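Local coordinates for protein toll (Drosophila melanogaster, PDB 4LXR) that binds the cleaved, active cytokine spaetzle C-106 through its leucine-rich-repeat ectodomain, switching on Toll signalling in antifungal defence and embryonic dorsal-ventral patterning, at residues I69-C80 / G96-S107; I402-L413 / N439-G447. All blocks are in the same frame, centred on the assembly; numbering follows the deposited sequence.

Contact 1: residues I69-C80 / G96-S107; sequences IGEVDRVQMRRC and GIVSPTTLIFES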
loop_
_atom_site.group_PDB
_atom_site.type_symbol
_atom_site.label_atom_id
_atom_site.label_comp_id
_atom_site.label_asym_id
_atom_site.label_seq_id
_atom_site.Cartn_x
_atom_site.Cartn_y
_atom_site.Cartn_z
ATOM N N ILE A 69 -37.021 30.766 -0.185
ATOM C CA ILE A 69 -35.617 30.366 -0.097
ATOM C C ILE A 69 -34.662 31.572 -0.019
ATOM O O ILE A 69 -33.733 31.573 0.778
ATOM C CB ILE A 69 -35.227 29.387 -1.233
ATOM C CG1 ILE A 69 -36.017 28.080 -1.087
ATOM C CG2 ILE A 69 -33.721 29.126 -1.243
ATOM C CD1 ILE A 69 -35.663 27.027 -2.100
ATOM N N GLY A 70 -34.905 32.604 -0.822
ATOM C CA GLY A 70 -34.070 33.794 -0.781
ATOM C C GLY A 70 -32.934 33.754 -1.785
ATOM O O GLY A 70 -32.965 32.972 -2.741
ATOM N N GLU A 71 -31.925 34.598 -1.591
ATOM C CA GLU A 71 -30.786 34.591 -2.501
ATOM C C GLU A 71 -30.003 33.278 -2.444
ATOM O O GLU A 71 -29.673 32.774 -1.375
ATOM C CB GLU A 71 -29.853 35.779 -2.262
ATOM C CG GLU A 71 -28.756 35.880 -3.332
ATOM C CD GLU A 71 -28.015 37.204 -3.315
ATOM O OE1 GLU A 71 -28.413 38.103 -2.543
ATOM O OE2 GLU A 71 -27.036 37.344 -4.079
ATOM N N VAL A 72 -29.704 32.722 -3.609
ATOM C CA VAL A 72 -28.966 31.473 -3.649
ATOM C C VAL A 72 -28.112 31.419 -4.924
ATOM O O VAL A 72 -28.531 31.903 -5.972
ATOM C CB VAL A 72 -29.937 30.274 -3.503
ATOM C CG1 VAL A 72 -30.672 29.979 -4.824
ATOM C CG2 VAL A 72 -29.208 29.072 -2.994
ATOM N N ASP A 73 -26.903 30.870 -4.823
ATOM C CA ASP A 73 -25.934 30.914 -5.926
ATOM C C ASP A 73 -26.263 29.952 -7.071
ATOM O O ASP A 73 -26.231 30.317 -8.253
ATOM C CB ASP A 73 -24.513 30.660 -5.388
ATOM C CG ASP A 73 -23.509 30.297 -6.486
ATOM O OD1 ASP A 73 -23.166 31.162 -7.318
ATOM O OD2 ASP A 73 -23.037 29.141 -6.494
ATOM N N ARG A 74 -26.601 28.727 -6.705
ATOM C CA ARG A 74 -26.770 27.656 -7.660
ATOM C C ARG A 74 -28.143 26.985 -7.496
ATOM O O ARG A 74 -28.542 26.629 -6.384
ATOM C CB ARG A 74 -25.635 26.641 -7.475
ATOM C CG ARG A 74 -25.629 25.518 -8.496
ATOM C CD ARG A 74 -24.379 24.646 -8.385
ATOM N NE ARG A 74 -24.479 23.683 -7.293
ATOM C CZ ARG A 74 -23.721 23.706 -6.203
ATOM N NH1 ARG A 74 -23.890 22.785 -5.259
ATOM N NH2 ARG A 74 -22.787 24.645 -6.060
ATOM N N VAL A 75 -28.874 26.834 -8.600
ATOM C CA VAL A 75 -30.077 26.008 -8.593
ATOM C C VAL A 75 -29.808 24.811 -9.457
ATOM O O VAL A 75 -29.418 24.955 -10.616
ATOM C CB VAL A 75 -31.307 26.720 -9.158
ATOM C CG1 VAL A 75 -32.496 25.753 -9.213
ATOM C CG2 VAL A 75 -31.642 27.926 -8.329
ATOM N N GLN A 76 -29.995 23.622 -8.893
ATOM C CA GLN A 76 -29.788 22.401 -9.659
ATOM C C GLN A 76 -31.083 21.615 -9.675
ATOM O O GLN A 76 -31.593 21.248 -8.621
ATOM C CB GLN A 76 -28.674 21.562 -9.041
ATOM C CG GLN A 76 -28.379 20.276 -9.796
ATOM C CD GLN A 76 -27.213 19.500 -9.212
ATOM O OE1 GLN A 76 -27.345 18.818 -8.193
ATOM N NE2 GLN A 76 -26.066 19.602 -9.853
ATOM N N MET A 77 -31.603 21.352 -10.870
ATOM C CA MET A 77 -32.867 20.639 -11.027
ATOM C C MET A 77 -32.564 19.316 -11.712
ATOM O O MET A 77 -31.917 19.295 -12.748
ATOM C CB MET A 77 -33.867 21.461 -11.853
ATOM C CG MET A 77 -34.350 22.741 -11.158
ATOM S SD MET A 77 -35.449 23.767 -12.170
ATOM C CE MET A 77 -36.994 22.891 -11.883
ATOM N N ARG A 78 -33.030 18.215 -11.132
ATOM C CA ARG A 78 -32.699 16.890 -11.628
ATOM C C ARG A 78 -33.944 16.043 -11.851
ATOM O O ARG A 78 -34.779 15.889 -10.941
ATOM C CB ARG A 78 -31.771 16.164 -10.634
ATOM C CG ARG A 78 -30.350 16.708 -10.624
ATOM C CD ARG A 78 -29.471 16.044 -9.552
ATOM N NE ARG A 78 -29.169 14.643 -9.832
ATOM C CZ ARG A 78 -28.620 13.808 -8.948
ATOM N NH1 ARG A 78 -28.311 14.244 -7.732
ATOM N NH2 ARG A 78 -28.378 12.544 -9.274
ATOM N N ARG A 79 -34.041 15.470 -13.050
ATOM C CA ARG A 79 -35.137 14.563 -13.430
ATOM C C ARG A 79 -36.493 15.273 -13.495
ATOM O O ARG A 79 -37.554 14.637 -13.437
ATOM C CB ARG A 79 -35.204 13.336 -12.496
ATOM C CG ARG A 79 -33.839 12.772 -12.134
ATOM C CD ARG A 79 -33.932 11.533 -11.260
ATOM N NE ARG A 79 -33.994 10.315 -12.060
ATOM C CZ ARG A 79 -33.466 9.146 -11.695
ATOM N NH1 ARG A 79 -33.573 8.089 -12.492
ATOM N NH2 ARG A 79 -32.829 9.033 -10.533
ATOM N N CYS A 80 -36.459 16.592 -13.636
ATOM C CA CYS A 80 -37.701 17.362 -13.689
ATOM C C CYS A 80 -38.209 17.467 -15.116
ATOM O O CYS A 80 -37.437 17.331 -16.066
ATOM C CB CYS A 80 -37.506 18.757 -13.070
ATOM S SG CYS A 80 -36.937 18.679 -11.309
ATOM N N GLY A 96 -39.633 31.150 -4.154
ATOM C CA GLY A 96 -39.032 32.360 -3.614
ATOM C C GLY A 96 -37.521 32.413 -3.798
ATOM O O GLY A 96 -36.810 33.017 -2.982
ATOM N N ILE A 97 -37.028 31.783 -4.864
ATOM C CA ILE A 97 -35.587 31.770 -5.141
ATOM C C ILE A 97 -35.190 33.093 -5.788
ATOM O O ILE A 97 -35.846 33.547 -6.720
ATOM C CB ILE A 97 -35.202 30.593 -6.054
ATOM C CG1 ILE A 97 -35.282 29.281 -5.265
ATOM C CG2 ILE A 97 -33.799 30.784 -6.619
ATOM C CD1 ILE A 97 -35.218 28.043 -6.118
ATOM N N VAL A 98 -34.146 33.736 -5.275
ATOM C CA VAL A 98 -33.788 35.057 -5.783
ATOM C C VAL A 98 -32.422 35.079 -6.471
ATOM O O VAL A 98 -31.440 34.551 -5.947
ATOM C CB VAL A 98 -33.857 36.142 -4.672
ATOM C CG1 VAL A 98 -33.229 37.445 -5.148
ATOM C CG2 VAL A 98 -35.308 36.375 -4.245
ATOM N N SER A 99 -32.394 35.676 -7.660
ATOM C CA SER A 99 -31.165 35.953 -8.404
ATOM C C SER A 99 -30.110 34.851 -8.363
ATOM O O SER A 99 -29.009 35.048 -7.838
ATOM C CB SER A 99 -30.556 37.274 -7.928
ATOM O OG SER A 99 -30.153 37.183 -6.577
ATOM N N PRO A 100 -30.440 33.676 -8.901
ATOM C CA PRO A 100 -29.405 32.646 -8.953
ATOM C C PRO A 100 -28.345 33.027 -9.982
ATOM O O PRO A 100 -28.636 33.786 -10.893
ATOM C CB PRO A 100 -30.179 31.421 -9.439
ATOM C CG PRO A 100 -31.242 32.000 -10.305
ATOM C CD PRO A 100 -31.677 33.244 -9.569
ATOM N N THR A 101 -27.145 32.488 -9.830
ATOM C CA THR A 101 -26.021 32.731 -10.726
ATOM C C THR A 101 -25.916 31.578 -11.739
ATOM O O THR A 101 -25.433 31.727 -12.873
ATOM C CB THR A 101 -24.723 32.803 -9.870
ATOM O OG1 THR A 101 -24.540 34.141 -9.399
ATOM C CG2 THR A 101 -23.480 32.369 -10.647
ATOM N N THR A 102 -26.379 30.417 -11.295
ATOM C CA THR A 102 -26.164 29.166 -11.989
ATOM C C THR A 102 -27.471 28.398 -11.997
ATOM O O THR A 102 -28.113 28.243 -10.959
ATOM C CB THR A 102 -25.079 28.330 -11.270
ATOM O OG1 THR A 102 -23.817 28.981 -11.414
ATOM C CG2 THR A 102 -24.968 26.917 -11.831
ATOM N N LEU A 103 -27.875 27.950 -13.180
ATOM C CA LEU A 103 -28.995 27.019 -13.315
ATOM C C LEU A 103 -28.495 25.767 -14.013
ATOM O O LEU A 103 -27.933 25.844 -15.120
ATOM C CB LEU A 103 -30.150 27.622 -14.133
ATOM C CG LEU A 103 -31.323 26.658 -14.424
ATOM C CD1 LEU A 103 -32.017 26.160 -13.134
ATOM C CD2 LEU A 103 -32.372 27.283 -15.402
ATOM N N ILE A 104 -28.698 24.624 -13.359
ATOM C CA ILE A 104 -28.403 23.301 -13.913
ATOM C C ILE A 104 -29.739 22.576 -14.090
ATOM O O ILE A 104 -30.585 22.577 -13.194
ATOM C CB ILE A 104 -27.483 22.520 -12.967
ATOM C CG1 ILE A 104 -26.082 23.151 -12.980
ATOM C CG2 ILE A 104 -27.447 21.020 -13.308
ATOM C CD1 ILE A 104 -25.344 22.963 -11.718
ATOM N N PHE A 105 -29.967 22.016 -15.268
ATOM C CA PHE A 105 -31.208 21.298 -15.530
ATOM C C PHE A 105 -30.821 19.993 -16.187
ATOM O O PHE A 105 -30.527 19.949 -17.383
ATOM C CB PHE A 105 -32.160 22.108 -16.428
ATOM C CG PHE A 105 -33.588 21.590 -16.434
ATOM C CD1 PHE A 105 -33.948 20.488 -17.219
ATOM C CD2 PHE A 105 -34.563 22.207 -15.666
ATOM C CE1 PHE A 105 -35.252 20.025 -17.233
ATOM C CE2 PHE A 105 -35.883 21.741 -15.653
ATOM C CZ PHE A 105 -36.229 20.649 -16.434
ATOM N N GLU A 106 -30.811 18.933 -15.383
ATOM C CA GLU A 106 -30.390 17.609 -15.815
ATOM C C GLU A 106 -31.560 16.647 -15.693
ATOM O O GLU A 106 -31.987 16.336 -14.582
ATOM C CB GLU A 106 -29.228 17.151 -14.930
ATOM C CG GLU A 106 -28.718 15.763 -15.184
ATOM C CD GLU A 106 -27.635 15.394 -14.177
ATOM O OE1 GLU A 106 -27.952 14.668 -13.214
ATOM O OE2 GLU A 106 -26.481 15.850 -14.335
ATOM N N SER A 107 -32.083 16.159 -16.818
ATOM C CA SER A 107 -33.251 15.278 -16.744
ATOM C C SER A 107 -33.442 14.361 -17.935
ATOM O O SER A 107 -33.247 14.766 -19.076
ATOM C CB SER A 107 -34.537 16.103 -16.538
ATOM O OG SER A 107 -35.681 15.261 -16.657
HETATM O O HOH W 1 -22.621 27.680 -9.042
#

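Contact 2: residues I402-L413 / N439-G447; sequences IDSRAFVSTNGL and NSPFGYMHG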
loop_
_atom_site.group_PDB
_atom_site.type_symbol
_atom_site.label_atom_id
_atom_site.label_comp_id
_atom_site.label_asym_id
_atom_site.label_seq_id
_atom_site.Cartn_x
_atom_site.Cartn_y
_atom_site.Cartn_z
ATOM N N ILE A 402 25.765 -1.937 -10.326
ATOM C CA ILE A 402 25.718 -0.538 -9.956
ATOM C C ILE A 402 27.156 -0.051 -9.871
ATOM O O ILE A 402 27.917 -0.512 -9.026
ATOM C CB ILE A 402 25.035 -0.339 -8.596
ATOM C CG1 ILE A 402 23.646 -0.980 -8.605
ATOM C CG2 ILE A 402 24.941 1.166 -8.249
ATOM C CD1 ILE A 402 22.773 -0.552 -7.440
ATOM N N ASP A 403 27.539 0.855 -10.769
ATOM C CA ASP A 403 28.905 1.353 -10.789
ATOM C C ASP A 403 29.263 1.952 -9.428
ATOM O O ASP A 403 28.409 2.544 -8.750
ATOM C CB ASP A 403 29.081 2.401 -11.874
ATOM C CG ASP A 403 30.518 2.853 -11.999
ATOM O OD1 ASP A 403 30.925 3.770 -11.250
ATOM O OD2 ASP A 403 31.247 2.275 -12.832
ATOM N N SER A 404 30.521 1.804 -9.032
ATOM C CA SER A 404 30.933 2.224 -7.695
ATOM C C SER A 404 30.803 3.735 -7.532
ATOM O O SER A 404 30.664 4.225 -6.422
ATOM C CB SER A 404 32.356 1.741 -7.369
ATOM O OG SER A 404 33.299 2.309 -8.260
ATOM N N ARG A 405 30.812 4.468 -8.644
ATOM C CA ARG A 405 30.660 5.919 -8.592
ATOM C C ARG A 405 29.283 6.418 -9.027
ATOM O O ARG A 405 29.088 7.627 -9.209
ATOM C CB ARG A 405 31.773 6.612 -9.393
ATOM C CG ARG A 405 33.171 6.283 -8.874
ATOM C CD ARG A 405 34.258 7.156 -9.482
ATOM N NE ARG A 405 34.132 8.568 -9.119
ATOM C CZ ARG A 405 34.429 9.076 -7.923
ATOM N NH1 ARG A 405 34.854 8.288 -6.945
ATOM N NH2 ARG A 405 34.285 10.378 -7.700
ATOM N N ALA A 406 28.323 5.500 -9.161
ATOM C CA ALA A 406 26.972 5.861 -9.612
ATOM C C ALA A 406 26.303 6.953 -8.778
ATOM O O ALA A 406 25.614 7.825 -9.321
ATOM C CB ALA A 406 26.079 4.636 -9.659
ATOM N N PHE A 407 26.516 6.906 -7.465
ATOM C CA PHE A 407 25.797 7.787 -6.555
ATOM C C PHE A 407 26.686 8.748 -5.765
ATOM O O PHE A 407 26.296 9.250 -4.714
ATOM C CB PHE A 407 24.895 6.967 -5.632
ATOM C CG PHE A 407 23.808 6.241 -6.363
ATOM C CD1 PHE A 407 22.658 6.918 -6.782
ATOM C CD2 PHE A 407 23.940 4.888 -6.662
ATOM C CE1 PHE A 407 21.652 6.241 -7.486
ATOM C CE2 PHE A 407 22.939 4.206 -7.349
ATOM C CZ PHE A 407 21.802 4.878 -7.770
ATOM N N VAL A 408 27.865 9.029 -6.293
ATOM C CA VAL A 408 28.754 9.961 -5.627
ATOM C C VAL A 408 28.208 11.392 -5.678
ATOM O O VAL A 408 28.397 12.148 -4.737
ATOM C CB VAL A 408 30.212 9.883 -6.172
ATOM C CG1 VAL A 408 30.248 10.064 -7.680
ATOM C CG2 VAL A 408 31.087 10.925 -5.505
ATOM N N SER A 409 27.484 11.745 -6.743
ATOM C CA SER A 409 27.094 13.141 -6.956
ATOM C C SER A 409 25.620 13.458 -6.704
ATOM O O SER A 409 25.171 14.584 -6.934
ATOM C CB SER A 409 27.494 13.595 -8.361
ATOM O OG SER A 409 28.897 13.461 -8.543
ATOM N N THR A 410 24.872 12.470 -6.232
ATOM C CA THR A 410 23.451 12.650 -5.967
ATOM C C THR A 410 23.191 12.945 -4.483
ATOM O O THR A 410 22.466 12.214 -3.801
ATOM C CB THR A 410 22.664 11.416 -6.390
ATOM O OG1 THR A 410 23.325 10.259 -5.876
ATOM C CG2 THR A 410 22.608 11.316 -7.911
ATOM N N ASN A 411 23.783 14.033 -4.002
ATOM C CA ASN A 411 23.692 14.424 -2.593
ATOM C C ASN A 411 22.289 14.831 -2.177
ATOM O O ASN A 411 21.954 14.821 -0.997
ATOM C CB ASN A 411 24.667 15.565 -2.305
ATOM C CG ASN A 411 26.061 15.281 -2.832
ATOM O OD1 ASN A 411 26.578 14.174 -2.681
ATOM N ND2 ASN A 411 26.670 16.275 -3.471
ATOM N N GLY A 412 21.465 15.190 -3.151
ATOM C CA GLY A 412 20.100 15.580 -2.863
ATOM C C GLY A 412 19.152 14.403 -2.703
ATOM O O GLY A 412 18.032 14.585 -2.229
ATOM N N LEU A 413 19.588 13.203 -3.100
ATOM C CA LEU A 413 18.705 12.025 -3.121
ATOM C C LEU A 413 18.224 11.602 -1.734
ATOM O O LEU A 413 19.015 11.483 -0.803
ATOM C CB LEU A 413 19.376 10.842 -3.823
ATOM C CG LEU A 413 18.417 9.747 -4.324
ATOM C CD1 LEU A 413 17.517 10.244 -5.446
ATOM C CD2 LEU A 413 19.179 8.537 -4.784
ATOM N N ASN A 439 31.595 -0.757 2.255
ATOM C CA ASN A 439 30.524 0.178 1.900
ATOM C C ASN A 439 29.822 -0.228 0.608
ATOM O O ASN A 439 30.476 -0.590 -0.371
ATOM C CB ASN A 439 31.049 1.612 1.769
ATOM C CG ASN A 439 31.381 2.242 3.110
ATOM O OD1 ASN A 439 30.706 1.998 4.113
ATOM N ND2 ASN A 439 32.426 3.063 3.130
ATOM N N SER A 440 28.493 -0.170 0.626
ATOM C CA SER A 440 27.679 -0.294 -0.578
ATOM C C SER A 440 27.880 0.926 -1.491
ATOM O O SER A 440 28.402 1.947 -1.052
ATOM C CB SER A 440 26.203 -0.412 -0.196
ATOM O OG SER A 440 25.609 0.871 -0.049
ATOM N N PRO A 441 27.474 0.819 -2.771
ATOM C CA PRO A 441 27.524 1.969 -3.691
ATOM C C PRO A 441 26.679 3.158 -3.220
ATOM O O PRO A 441 26.833 4.277 -3.720
ATOM C CB PRO A 441 26.941 1.401 -4.998
ATOM C CG PRO A 441 27.217 -0.053 -4.936
ATOM C CD PRO A 441 27.111 -0.428 -3.472
ATOM N N PHE A 442 25.789 2.914 -2.266
ATOM C CA PHE A 442 24.885 3.944 -1.765
ATOM C C PHE A 442 25.525 4.772 -0.657
ATOM O O PHE A 442 24.929 5.732 -0.162
ATOM C CB PHE A 442 23.609 3.277 -1.265
ATOM C CG PHE A 442 23.056 2.277 -2.228
ATOM C CD1 PHE A 442 22.847 2.622 -3.560
ATOM C CD2 PHE A 442 22.797 0.980 -1.830
ATOM C CE1 PHE A 442 22.367 1.692 -4.462
ATOM C CE2 PHE A 442 22.311 0.051 -2.732
ATOM C CZ PHE A 442 22.092 0.411 -4.042
ATOM N N GLY A 443 26.751 4.396 -0.294
ATOM C CA GLY A 443 27.427 4.926 0.876
ATOM C C GLY A 443 27.678 6.415 0.886
ATOM O O GLY A 443 27.908 6.992 1.949
ATOM N N TYR A 444 27.634 7.041 -0.288
ATOM C CA TYR A 444 27.881 8.474 -0.390
ATOM C C TYR A 444 26.689 9.257 0.120
ATOM O O TYR A 444 26.799 10.431 0.470
ATOM C CB TYR A 444 28.205 8.874 -1.839
ATOM C CG TYR A 444 29.528 8.322 -2.321
ATOM C CD1 TYR A 444 30.726 8.908 -1.935
ATOM C CD2 TYR A 444 29.581 7.203 -3.143
ATOM C CE1 TYR A 444 31.953 8.401 -2.359
ATOM C CE2 TYR A 444 30.807 6.684 -3.575
ATOM C CZ TYR A 444 31.983 7.295 -3.179
ATOM O OH TYR A 444 33.198 6.803 -3.599
ATOM N N MET A 445 25.542 8.597 0.171
ATOM C CA MET A 445 24.300 9.301 0.441
ATOM C C MET A 445 23.929 9.212 1.914
ATOM O O MET A 445 22.969 8.533 2.293
ATOM C CB MET A 445 23.189 8.793 -0.483
ATOM C CG MET A 445 23.541 9.013 -1.943
ATOM S SD MET A 445 22.270 8.526 -3.117
ATOM C CE MET A 445 22.409 6.741 -3.048
ATOM N N HIS A 446 24.716 9.915 2.730
ATOM C CA HIS A 446 24.514 9.976 4.175
ATOM C C HIS A 446 23.134 10.523 4.520
ATOM O O HIS A 446 22.569 10.173 5.554
ATOM C CB HIS A 446 25.629 10.793 4.859
ATOM C CG HIS A 446 25.823 12.164 4.276
ATOM N ND1 HIS A 446 26.949 12.518 3.560
ATOM C CD2 HIS A 446 25.029 13.263 4.294
ATOM C CE1 HIS A 446 26.841 13.776 3.167
ATOM N NE2 HIS A 446 25.684 14.250 3.594
ATOM N N GLY A 447 22.573 11.355 3.642
ATOM C CA GLY A 447 21.267 11.932 3.895
ATOM C C GLY A 447 20.074 11.077 3.487
ATOM O O GLY A 447 18.926 11.493 3.675
HETATM O O HOH W 2 27.984 5.385 -6.086
HETATM O O HOH W 3 25.814 13.141 -0.226
HETATM O O HOH W 4 23.491 12.704 1.123
#

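Contact 1: residues I69-C80 / G96-S107
Gly96 opens the pairing: its O takes the N-H of Gly70 at 2.9 Å, just past the Schellman end of helix 88-94. Ile97 lies alongside Ile69 and sets its CG2 branch 3.7 Å from Val72 CG1. Val98 N bonds back to Gly70 O, closing a first short parallel ladder. At Thr101 the register slips by one; its N reaches Asp73 O at 2.8 Å, while Asp73 OD1 accepts from Gly3 N of the spaetzle C-106 chain. Thr102 starts the second ladder, its O receiving Val75 N in a nearly straight bond (176°), and a water joins its OG1 to Asp73 OD2. Leu103 brings CD1 beside Val75. On the other face, Ile104 CG2 lies 3.7 Å from Gln76 CG. Phe105 CD2 is 3.9 Å from Met77 SD, an oblique Met-aromatic contact. Glu106 OE1 forms a salt bridge 3.6 Å from Arg78 NE; Arg129 holds its OE2, and Arg78 NH2 pairs with Glu48 of the spaetzle chain. Ser107 OG donates to Cys80 O at 2.8 Å, beside the Cys52-Cys80 disulfide. Such parallel strands are consistent with the N-terminal end of the leucine-rich-repeat solenoid; the face bearing Arg74, Ile104 and Arg78 meets spaetzle C-106.

Contact 2: residues I402-L413 / N439-G447
Met445 carries CG anti to its carbonyl carbon (chi1 -60°) and bends at its last torsion (chi3 -74°), a shape that brings CE to 3.6 Å from both CB and CG of Phe407. Phe407 has the same first torsion, chi1 -64°, and its side chain lies beside that of Phe442, pointing the same way, with the two rings set obliquely. Phe407 CE2 meets the Phe442 edge, 3.9 Å from CE1. Ile402 comes in at about a right angle to Phe442, with Ile402 CD1 3.6 Å from Phe442 CZ. The CG2 branch of Ile402 packs on Pro441 CB. Met445 SD is set obliquely to the Phe407 ring, a Met-aromatic contact, and also lies 3.5 Å from Leu413 CD2. Leu418 touches Ile402 and Phe442, and Leu416 touches Phe442 and Met445.

Nearer the surface, Val408 lies beside Tyr444 and places CB over the centre of its ring, 4.0 Å from the centroid, a CH-pi contact. Ser404 O approaches the edge of the same ring. Most direct contacts are apolar, and water adds polar links: one molecule donates to Ser404 O and Pro441 O; another lies between Asn411 OD1 and Tyr444 O. Within the segments, an Asx turn at Asp403 (OD1 to Arg405 N, 2.7 Å) and an ST turn at Ser440 shape the bends. Here two loops, each leading into the next strand (415-417 and 450-452), stack coil on coil, as in leucine-rich-repeat solenoids, with their apolar side chains in the core.

From the N terminus, contact 1 comes first: residues 69-80 and 96-107 close a loop of 15 residues that contains helix 88-94, and thereby join strands 70-72 and 74-78 to strands 97-98 and 102-106 near the start of the solenoid. The chain then winds through many repeats before contact 2, where 402-413 and 439-447 close a 25-residue loop holding strand 415-417 and helix 429-433. The two loops follow in series, neither nesting nor crossing, with centres about 61 Å apart. Contact 1 ties coils by strand ladders beside spaetzle C-106; contact 2 ties them by loop packing, away from the other protein chains.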